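Local coordinates for ferric iron-binding protein HitA (Pseudomonas aeruginosa PAO1, PDB 6IWF) that binds ferric iron as a bacterial solute-binding protein, probably for delivery to an uptake transporter, and is linked to gallium internalization in Pseudomonas aeruginosa, at residues N195-Y199 / Q260-Y264; H213-N217 / K277-D283. All blocks are in the same frame, centred on the assembly; numbering follows the deposited sequence.

Interaction 1. Residues N195-Y199 / Q260-Y264; sequences NYYWY and QSAEY
Tyr196 runs alongside the loop at Ser261–Glu263, and its side chain can be followed atom by atom. CB sits 3.4 Å from Ala262 O, with Ser261 OG close by. Chi1 of 57° places CG between the backbone N and the carbonyl carbon, which turns the ring along the loop. CG is then 3.6 Å from Ser261 OG. Further out, CD2 and CE2 meet the carboxylate of Glu263, whose OE1 stands over one face of the ring, toward its rim, 3.8 Å from CD2. Ring and carboxylate are nearly parallel, 14° apart, and point the same way. At the tip, OH is hydrogen-bonded to Glu60 OE1, and His12 meets the ring steeply; all three residues are iron ligands, although this chain holds no iron. The carboxylate of Glu263 is fixed in turn: Ser261 OG donates to the anti lone pair of OE1 at 2.9 Å, while OE2 forms a salt bridge with Arg102 and a hydrogen bond with Thr100. This second shell probably helps to orient the tyrosine.

Two polar links cross the contact. The side-chain amide of Asn195 donates from ND2 to Ala262 O at 3.1 Å, bent to 140° at the hydrogen, with the oxygen tilted out of the amide plane. A water joins the backbones, accepting from Ala262 N and donating to Tyr196 O. Ala262, at the centre of an inverse gamma turn, also presses its methyl group against Tyr199, with the two CB atoms 3.5 Å apart.

The contact is buried where strand 190-194 gives way to helix 196-205, against the loop that leads from helix 251-258 into strand 264-265. Both strands pair with strand 97-108, which reaches Asn195 through Thr103 and Tyr264 through Ala101.

Interaction 2. Residues H213-N217 / K277-D283; sequences HYFGN and KPFAELD
Lys277 lies across Tyr214, the two side chains running in opposite senses, with the aliphatic part of the lysine over one face of the ring. CD of Lys277 makes the CH-pi contact, 3.8 Å from the ring centroid of Tyr214 and 17° off the normal, while CB covers the phenol end near CZ. The lysine chain bends at chi2 (122°) and again at chi4, bringing NZ back toward its own segment, where it makes a weak bond to Glu281 O. Leu282 CD2 reaches the same tyrosine at CD2, 3.7 Å away.

Farther along, the backbones draw together at Gly216. Its CA points a hydrogen at Leu282 O over 3.4 Å, and its positive phi suits a residue without a side chain. Beyond it, Asp283 OD2 comes within 3.2 Å of Asn217 CA.

Three waters bridge the segments. One joins Tyr214 OH to Lys277 N; the second accepts from Gly216 N and donates to Leu282 O; the third accepts from Asn217 N and donates to Asp283 OD2, 2.9 Å from each. Outside this shell, the short 3-10 segment 279-281 sets the turn, with Glu281 N bonded to Pro278 O at 2.9 Å. Leu282 also touches Val224 of strand 224-231, and Thr103 and Val105 of strand 97-108 lie against Tyr214. Just past Asn217, a backbone hydrogen bond links Asp283 with Gln218.

The chemistry is that of a surface contact between two loops: an aromatic face covered by methylenes, a leucine methyl against the same ring, and polar groups joined largely through water. The aspartate, exposed and hydrogen-bonded to a water, probably remains charged.

How the interactions relate
The centres of interactions 1 and 2 lie about 15 Å apart, and the two contacts touch. Tyr264, from 260-264, probably hydrogen-bonds through OH to Lys277 O, while its ring meets Phe279 edge-to-face. Along the chain the segments alternate: 195-199, 213-217, 260-264, then 277-283. Strand 97-108 unites them by pairing with three strands: 190-194 leads into 195-199, while 211-213 and 264-265 include the ends of 213-217 and 260-264. Interaction 1 is buried and includes Tyr196 and Tyr197 of the iron site; interaction 2 lies nearer the surface. The loop after strand 264-265 thus connects the surroundings of the metal site to the outer loops.

Interaction 1. Residues N195-Y199 / Q260-Y264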
ATOM      1  N   ASN A 195      -3.117  -6.872   4.535  1.00  4.32           N
ATOM      2  CA  ASN A 195      -4.215  -7.315   5.392  1.00  6.23           C
ATOM      3  C   ASN A 195      -5.578  -7.047   4.772  1.00  8.62           C
ATOM      4  O   ASN A 195      -6.522  -7.816   5.003  1.00  8.58           O
ATOM      5  CB  ASN A 195      -4.112  -6.616   6.752  1.00  8.56           C
ATOM      6  CG  ASN A 195      -4.432  -5.146   6.661  1.00 10.89           C
ATOM      7  OD1 ASN A 195      -3.661  -4.357   6.105  1.00  8.97           O
ATOM      8  ND2 ASN A 195      -5.593  -4.761   7.190  1.00 14.24           N
ATOM      9  N   TYR A 196      -5.714  -5.972   3.985  1.00  5.23           N
ATOM     10  CA  TYR A 196      -7.064  -5.517   3.663  1.00  7.87           C
ATOM     11  C   TYR A 196      -7.778  -6.432   2.669  1.00 11.85           C
ATOM     12  O   TYR A 196      -9.011  -6.377   2.588  1.00 10.27           O
ATOM     13  CB  TYR A 196      -7.027  -4.068   3.152  1.00  9.43           C
ATOM     14  CG  TYR A 196      -6.139  -3.843   1.964  1.00  7.74           C
ATOM     15  CD1 TYR A 196      -6.561  -4.204   0.689  1.00 13.52           C
ATOM     16  CD2 TYR A 196      -4.886  -3.259   2.102  1.00 11.79           C
ATOM     17  CE1 TYR A 196      -5.755  -3.998  -0.418  1.00 17.06           C
ATOM     18  CE2 TYR A 196      -4.069  -3.050   0.989  1.00 12.37           C
ATOM     19  CZ  TYR A 196      -4.516  -3.429  -0.265  1.00 18.12           C
ATOM     20  OH  TYR A 196      -3.725  -3.233  -1.384  1.00 21.63           O
ATOM     21  N   TYR A 197      -7.047  -7.293   1.941  1.00 10.92           N
ATOM     22  CA  TYR A 197      -7.705  -8.204   0.999  1.00 12.04           C
ATOM     23  C   TYR A 197      -8.587  -9.209   1.722  1.00  9.74           C
ATOM     24  O   TYR A 197      -9.651  -9.594   1.217  1.00 12.32           O
ATOM     25  CB  TYR A 197      -6.672  -8.949   0.159  1.00 11.23           C
ATOM     26  CG  TYR A 197      -5.962  -8.070  -0.831  1.00 11.38           C
ATOM     27  CD1 TYR A 197      -6.572  -7.715  -2.031  1.00 15.79           C
ATOM     28  CD2 TYR A 197      -4.676  -7.599  -0.572  1.00 12.63           C
ATOM     29  CE1 TYR A 197      -5.926  -6.900  -2.942  1.00 17.72           C
ATOM     30  CE2 TYR A 197      -4.027  -6.787  -1.481  1.00 16.09           C
ATOM     31  CZ  TYR A 197      -4.658  -6.441  -2.660  1.00 21.07           C
ATOM     32  OH  TYR A 197      -4.012  -5.638  -3.571  1.00 28.25           O
ATOM     33  N   TRP A 198      -8.147  -9.680   2.884  1.00  9.57           N
ATOM     34  CA  TRP A 198      -8.975 -10.585   3.665  1.00  9.92           C
ATOM     35  C   TRP A 198     -10.288  -9.917   4.064  1.00 11.89           C
ATOM     36  O   TRP A 198     -11.361 -10.528   3.967  1.00  9.38           O
ATOM     37  CB  TRP A 198      -8.196 -11.045   4.898  1.00 10.59           C
ATOM     38  CG  TRP A 198      -8.865 -12.092   5.721  1.00  8.71           C
ATOM     39  CD1 TRP A 198      -8.740 -13.449   5.597  1.00 12.09           C
ATOM     40  CD2 TRP A 198      -9.736 -11.869   6.831  1.00 11.06           C
ATOM     41  NE1 TRP A 198      -9.491 -14.083   6.555  1.00  9.69           N
ATOM     42  CE2 TRP A 198     -10.115 -13.137   7.327  1.00 11.08           C
ATOM     43  CE3 TRP A 198     -10.239 -10.721   7.451  1.00 11.01           C
ATOM     44  CZ2 TRP A 198     -10.975 -13.289   8.413  1.00 13.25           C
ATOM     45  CZ3 TRP A 198     -11.100 -10.871   8.534  1.00 14.65           C
ATOM     46  CH2 TRP A 198     -11.455 -12.150   9.008  1.00 14.99           C
ATOM     47  N   TYR A 199     -10.224  -8.650   4.492  1.00  9.62           N
ATOM     48  CA  TYR A 199     -11.436  -7.958   4.925  1.00 11.47           C
ATOM     49  C   TYR A 199     -12.389  -7.702   3.761  1.00 14.66           C
ATOM     50  O   TYR A 199     -13.610  -7.817   3.921  1.00 13.69           O
ATOM     51  CB  TYR A 199     -11.065  -6.653   5.633  1.00 12.70           C
ATOM     52  CG  TYR A 199     -10.445  -6.878   6.986  1.00  9.16           C
ATOM     53  CD1 TYR A 199      -9.069  -7.088   7.125  1.00  8.82           C
ATOM     54  CD2 TYR A 199     -11.236  -6.939   8.131  1.00  9.15           C
ATOM     55  CE1 TYR A 199      -8.492  -7.309   8.362  1.00 11.36           C
ATOM     56  CE2 TYR A 199     -10.671  -7.163   9.369  1.00 12.41           C
ATOM     57  CZ  TYR A 199      -9.305  -7.352   9.485  1.00 12.88           C
ATOM     58  OH  TYR A 199      -8.758  -7.565  10.726  1.00 12.39           O
ATOM     59  N   GLN A 260     -14.138   1.914   2.308  1.00 12.38           N
ATOM     60  CA  GLN A 260     -13.843   1.064   1.165  1.00 13.58           C
ATOM     61  C   GLN A 260     -12.621   0.169   1.339  1.00 15.02           C
ATOM     62  O   GLN A 260     -12.469  -0.793   0.579  1.00 17.49           O
ATOM     63  CB  GLN A 260     -13.644   1.924  -0.087  1.00 19.09           C
ATOM     64  CG  GLN A 260     -14.858   2.762  -0.424  1.00 18.79           C
ATOM     65  CD  GLN A 260     -16.090   1.911  -0.651  1.00 23.38           C
ATOM     66  OE1 GLN A 260     -16.031   0.871  -1.317  1.00 24.27           O
ATOM     67  NE2 GLN A 260     -17.213   2.339  -0.091  1.00 28.07           N
ATOM     68  N   SER A 261     -11.739   0.464   2.287  1.00 17.75           N
ATOM     69  CA  SER A 261     -10.616  -0.439   2.498  1.00 20.23           C
ATOM     70  C   SER A 261     -10.257  -0.455   3.971  1.00 12.18           C
ATOM     71  O   SER A 261     -10.161   0.599   4.606  1.00 13.26           O
ATOM     72  CB  SER A 261      -9.403  -0.048   1.654  1.00 22.38           C
ATOM     73  OG  SER A 261      -8.446  -1.103   1.668  1.00 21.09           O
ATOM     74  N   ALA A 262     -10.074  -1.665   4.500  1.00 13.06           N
ATOM     75  CA  ALA A 262      -9.802  -1.883   5.917  1.00 11.36           C
ATOM     76  C   ALA A 262      -8.325  -1.594   6.167  1.00 11.00           C
ATOM     77  O   ALA A 262      -7.470  -2.479   6.180  1.00  9.47           O
ATOM     78  CB  ALA A 262     -10.185  -3.301   6.318  1.00 14.74           C
ATOM     79  N   GLU A 263      -8.025  -0.313   6.351  1.00  8.40           N
ATOM     80  CA  GLU A 263      -6.663   0.158   6.542  1.00  6.82           C
ATOM     81  C   GLU A 263      -6.625   1.029   7.790  1.00  6.50           C
ATOM     82  O   GLU A 263      -7.646   1.253   8.449  1.00  9.17           O
ATOM     83  CB  GLU A 263      -6.163   0.904   5.298  1.00  9.52           C
ATOM     84  CG  GLU A 263      -6.181  -0.006   4.064  1.00  9.87           C
ATOM     85  CD  GLU A 263      -5.434   0.549   2.865  1.00 12.86           C
ATOM     86  OE1 GLU A 263      -5.947   0.395   1.734  1.00 18.80           O
ATOM     87  OE2 GLU A 263      -4.333   1.106   3.039  1.00 15.30           O
ATOM     88  N   TYR A 264      -5.439   1.506   8.115  1.00  4.82           N
ATOM     89  CA  TYR A 264      -5.283   2.322   9.320  1.00  6.78           C
ATOM     90  C   TYR A 264      -5.217   3.795   8.958  1.00  6.30           C
ATOM     91  O   TYR A 264      -4.411   4.191   8.097  1.00  8.49           O
ATOM     92  CB  TYR A 264      -4.019   1.921  10.066  1.00  4.60           C
ATOM     93  CG  TYR A 264      -4.019   0.492  10.533  1.00  4.99           C
ATOM     94  CD1 TYR A 264      -4.533   0.154  11.784  1.00  7.12           C
ATOM     95  CD2 TYR A 264      -3.503  -0.520   9.739  1.00  7.13           C
ATOM     96  CE1 TYR A 264      -4.535  -1.168  12.218  1.00  8.81           C
ATOM     97  CE2 TYR A 264      -3.495  -1.840  10.173  1.00  5.05           C
ATOM     98  CZ  TYR A 264      -4.020  -2.153  11.411  1.00 10.36           C
ATOM     99  OH  TYR A 264      -4.018  -3.466  11.836  1.00 10.89           O
TER
HETATM  100  O   HOH W   1     -10.716  -3.877   2.735  1.00 18.08           O

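Interaction 2. Residues H213-N217 / K277-D283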
ATOM      1  N   HIS A 213      -2.540 -14.514   9.897  1.00  5.53           N
ATOM      2  CA  HIS A 213      -1.439 -14.616  10.833  1.00  7.36           C
ATOM      3  C   HIS A 213      -0.589 -13.359  10.729  1.00  6.54           C
ATOM      4  O   HIS A 213      -0.238 -12.932   9.626  1.00  6.72           O
ATOM      5  CB  HIS A 213      -0.592 -15.847  10.532  1.00  8.88           C
ATOM      6  CG  HIS A 213       0.598 -15.972  11.424  1.00 10.95           C
ATOM      7  ND1 HIS A 213       0.489 -16.270  12.764  1.00 12.99           N
ATOM      8  CD2 HIS A 213       1.918 -15.800  11.178  1.00 10.68           C
ATOM      9  CE1 HIS A 213       1.695 -16.299  13.305  1.00 14.48           C
ATOM     10  NE2 HIS A 213       2.581 -16.022  12.362  1.00 13.19           N
ATOM     11  N   TYR A 214      -0.250 -12.780  11.873  1.00  7.71           N
ATOM     12  CA  TYR A 214       0.627 -11.617  11.929  1.00  8.08           C
ATOM     13  C   TYR A 214       1.987 -12.072  12.432  1.00  7.20           C
ATOM     14  O   TYR A 214       2.085 -12.663  13.516  1.00  8.62           O
ATOM     15  CB  TYR A 214       0.040 -10.535  12.835  1.00  8.27           C
ATOM     16  CG  TYR A 214      -1.206  -9.948  12.262  1.00  6.74           C
ATOM     17  CD1 TYR A 214      -2.424 -10.619  12.359  1.00 12.12           C
ATOM     18  CD2 TYR A 214      -1.170  -8.738  11.586  1.00  9.78           C
ATOM     19  CE1 TYR A 214      -3.565 -10.084  11.817  1.00 11.34           C
ATOM     20  CE2 TYR A 214      -2.308  -8.196  11.041  1.00 11.18           C
ATOM     21  CZ  TYR A 214      -3.497  -8.871  11.154  1.00 13.15           C
ATOM     22  OH  TYR A 214      -4.623  -8.324  10.594  1.00 16.49           O
ATOM     23  N   PHE A 215       3.028 -11.810  11.645  1.00  5.89           N
ATOM     24  CA  PHE A 215       4.367 -12.241  12.042  1.00  6.20           C
ATOM     25  C   PHE A 215       4.833 -11.507  13.296  1.00  6.35           C
ATOM     26  O   PHE A 215       5.466 -12.106  14.178  1.00  9.76           O
ATOM     27  CB  PHE A 215       5.362 -12.007  10.897  1.00  4.92           C
ATOM     28  CG  PHE A 215       5.306 -13.034   9.800  1.00  5.19           C
ATOM     29  CD1 PHE A 215       5.713 -14.351  10.025  1.00  8.39           C
ATOM     30  CD2 PHE A 215       4.882 -12.677   8.529  1.00  6.67           C
ATOM     31  CE1 PHE A 215       5.680 -15.298   8.993  1.00  6.86           C
ATOM     32  CE2 PHE A 215       4.835 -13.623   7.499  1.00  4.65           C
ATOM     33  CZ  PHE A 215       5.247 -14.922   7.730  1.00  6.23           C
ATOM     34  N   GLY A 216       4.520 -10.221  13.397  1.00  7.56           N
ATOM     35  CA  GLY A 216       4.988  -9.404  14.508  1.00 11.07           C
ATOM     36  C   GLY A 216       6.491  -9.432  14.685  1.00 14.06           C
ATOM     37  O   GLY A 216       7.227  -9.675  13.723  1.00 10.78           O
ATOM     38  N   ASN A 217       6.958  -9.165  15.914  1.00 12.31           N
ATOM     39  CA  ASN A 217       8.353  -9.369  16.329  1.00 13.03           C
ATOM     40  C   ASN A 217       9.369  -8.650  15.441  1.00  8.86           C
ATOM     41  O   ASN A 217      10.522  -9.082  15.334  1.00 11.68           O
ATOM     42  CB  ASN A 217       8.681 -10.861  16.404  1.00 14.43           C
ATOM     43  CG  ASN A 217       9.820 -11.149  17.353  1.00 24.92           C
ATOM     44  OD1 ASN A 217       9.895 -10.569  18.439  1.00 27.60           O
ATOM     45  ND2 ASN A 217      10.720 -12.045  16.950  1.00 26.22           N
ATOM     46  N   LYS A 277      -6.590  -5.726  13.534  1.00 10.29           N
ATOM     47  CA  LYS A 277      -5.612  -5.911  14.595  1.00 12.48           C
ATOM     48  C   LYS A 277      -5.137  -4.537  15.061  1.00 13.76           C
ATOM     49  O   LYS A 277      -4.795  -3.691  14.219  1.00 11.49           O
ATOM     50  CB  LYS A 277      -4.437  -6.750  14.094  1.00 10.57           C
ATOM     51  CG  LYS A 277      -3.441  -7.134  15.168  1.00 18.48           C
ATOM     52  CD  LYS A 277      -3.303  -8.641  15.252  1.00 20.61           C
ATOM     53  CE  LYS A 277      -2.332  -9.040  16.355  1.00 25.87           C
ATOM     54  NZ  LYS A 277      -0.997  -8.409  16.147  1.00 27.38           N
ATOM     55  N   PRO A 278      -5.146  -4.252  16.367  1.00 14.11           N
ATOM     56  CA  PRO A 278      -4.761  -2.910  16.829  1.00 14.19           C
ATOM     57  C   PRO A 278      -3.369  -2.527  16.345  1.00 13.06           C
ATOM     58  O   PRO A 278      -2.419  -3.315  16.439  1.00 13.07           O
ATOM     59  CB  PRO A 278      -4.817  -3.036  18.354  1.00 20.34           C
ATOM     60  CG  PRO A 278      -5.829  -4.118  18.589  1.00 18.85           C
ATOM     61  CD  PRO A 278      -5.659  -5.092  17.469  1.00 15.84           C
ATOM     62  N   PHE A 279      -3.264  -1.302  15.817  1.00 13.41           N
ATOM     63  CA  PHE A 279      -2.016  -0.847  15.202  1.00  9.82           C
ATOM     64  C   PHE A 279      -0.842  -0.954  16.172  1.00 13.01           C
ATOM     65  O   PHE A 279       0.247  -1.396  15.793  1.00 12.89           O
ATOM     66  CB  PHE A 279      -2.190   0.589  14.706  1.00 12.18           C
ATOM     67  CG  PHE A 279      -1.080   1.072  13.816  1.00 14.90           C
ATOM     68  CD1 PHE A 279      -1.026   0.695  12.486  1.00 11.77           C
ATOM     69  CD2 PHE A 279      -0.091   1.907  14.318  1.00 18.29           C
ATOM     70  CE1 PHE A 279      -0.000   1.142  11.663  1.00 14.33           C
ATOM     71  CE2 PHE A 279       0.938   2.353  13.511  1.00 26.53           C
ATOM     72  CZ  PHE A 279       0.977   1.973  12.173  1.00 20.20           C
ATOM     73  N   ALA A 280      -1.055  -0.588  17.439  1.00 13.56           N
ATOM     74  CA  ALA A 280       0.021  -0.652  18.423  1.00 20.92           C
ATOM     75  C   ALA A 280       0.497  -2.077  18.692  1.00 21.26           C
ATOM     76  O   ALA A 280       1.590  -2.257  19.241  1.00 25.28           O
ATOM     77  CB  ALA A 280      -0.434   0.005  19.730  1.00 22.41           C
ATOM     78  N   GLU A 281      -0.279  -3.092  18.317  1.00 18.65           N
ATOM     79  CA  GLU A 281       0.098  -4.483  18.555  1.00 19.96           C
ATOM     80  C   GLU A 281       0.877  -5.108  17.407  1.00 20.00           C
ATOM     81  O   GLU A 281       1.258  -6.282  17.507  1.00 19.67           O
ATOM     82  CB  GLU A 281      -1.144  -5.334  18.815  1.00 23.15           C
ATOM     83  CG  GLU A 281      -1.912  -4.959  20.068  1.00 28.35           C
ATOM     84  CD  GLU A 281      -3.159  -5.809  20.251  1.00 30.25           C
ATOM     85  OE1 GLU A 281      -3.243  -6.892  19.626  1.00 27.55           O
ATOM     86  OE2 GLU A 281      -4.058  -5.389  21.011  1.00 39.52           O
ATOM     87  N   LEU A 282       1.106  -4.374  16.317  1.00 12.97           N
ATOM     88  CA  LEU A 282       1.663  -4.996  15.120  1.00 12.06           C
ATOM     89  C   LEU A 282       3.146  -5.320  15.272  1.00 12.15           C
ATOM     90  O   LEU A 282       3.624  -6.286  14.661  1.00  9.95           O
ATOM     91  CB  LEU A 282       1.440  -4.088  13.914  1.00  8.54           C
ATOM     92  CG  LEU A 282      -0.010  -4.035  13.425  1.00  9.29           C
ATOM     93  CD1 LEU A 282      -0.143  -2.971  12.327  1.00  9.15           C
ATOM     94  CD2 LEU A 282      -0.448  -5.399  12.918  1.00 10.46           C
ATOM     95  N   ASP A 283       3.882  -4.540  16.065  1.00  8.83           N
ATOM     96  CA  ASP A 283       5.322  -4.712  16.239  1.00  7.26           C
ATOM     97  C   ASP A 283       6.049  -4.793  14.882  1.00  7.50           C
ATOM     98  O   ASP A 283       6.794  -5.729  14.628  1.00  8.15           O
ATOM     99  CB  ASP A 283       5.609  -5.959  17.068  1.00  7.57           C
ATOM    100  CG  ASP A 283       7.008  -5.950  17.752  1.00 11.41           C
ATOM    101  OD1 ASP A 283       7.694  -4.907  17.824  1.00 12.53           O
ATOM    102  OD2 ASP A 283       7.409  -7.021  18.247  1.00 13.65           O
TER
HETATM  103  O   HOH W   2      -5.389  -5.786  10.577  1.00 19.01           O
HETATM  104  O   HOH W   3       2.615  -8.285  12.369  1.00 12.26           O
HETATM  105  O   HOH W   4       5.349  -9.109  18.326  1.00 16.21           O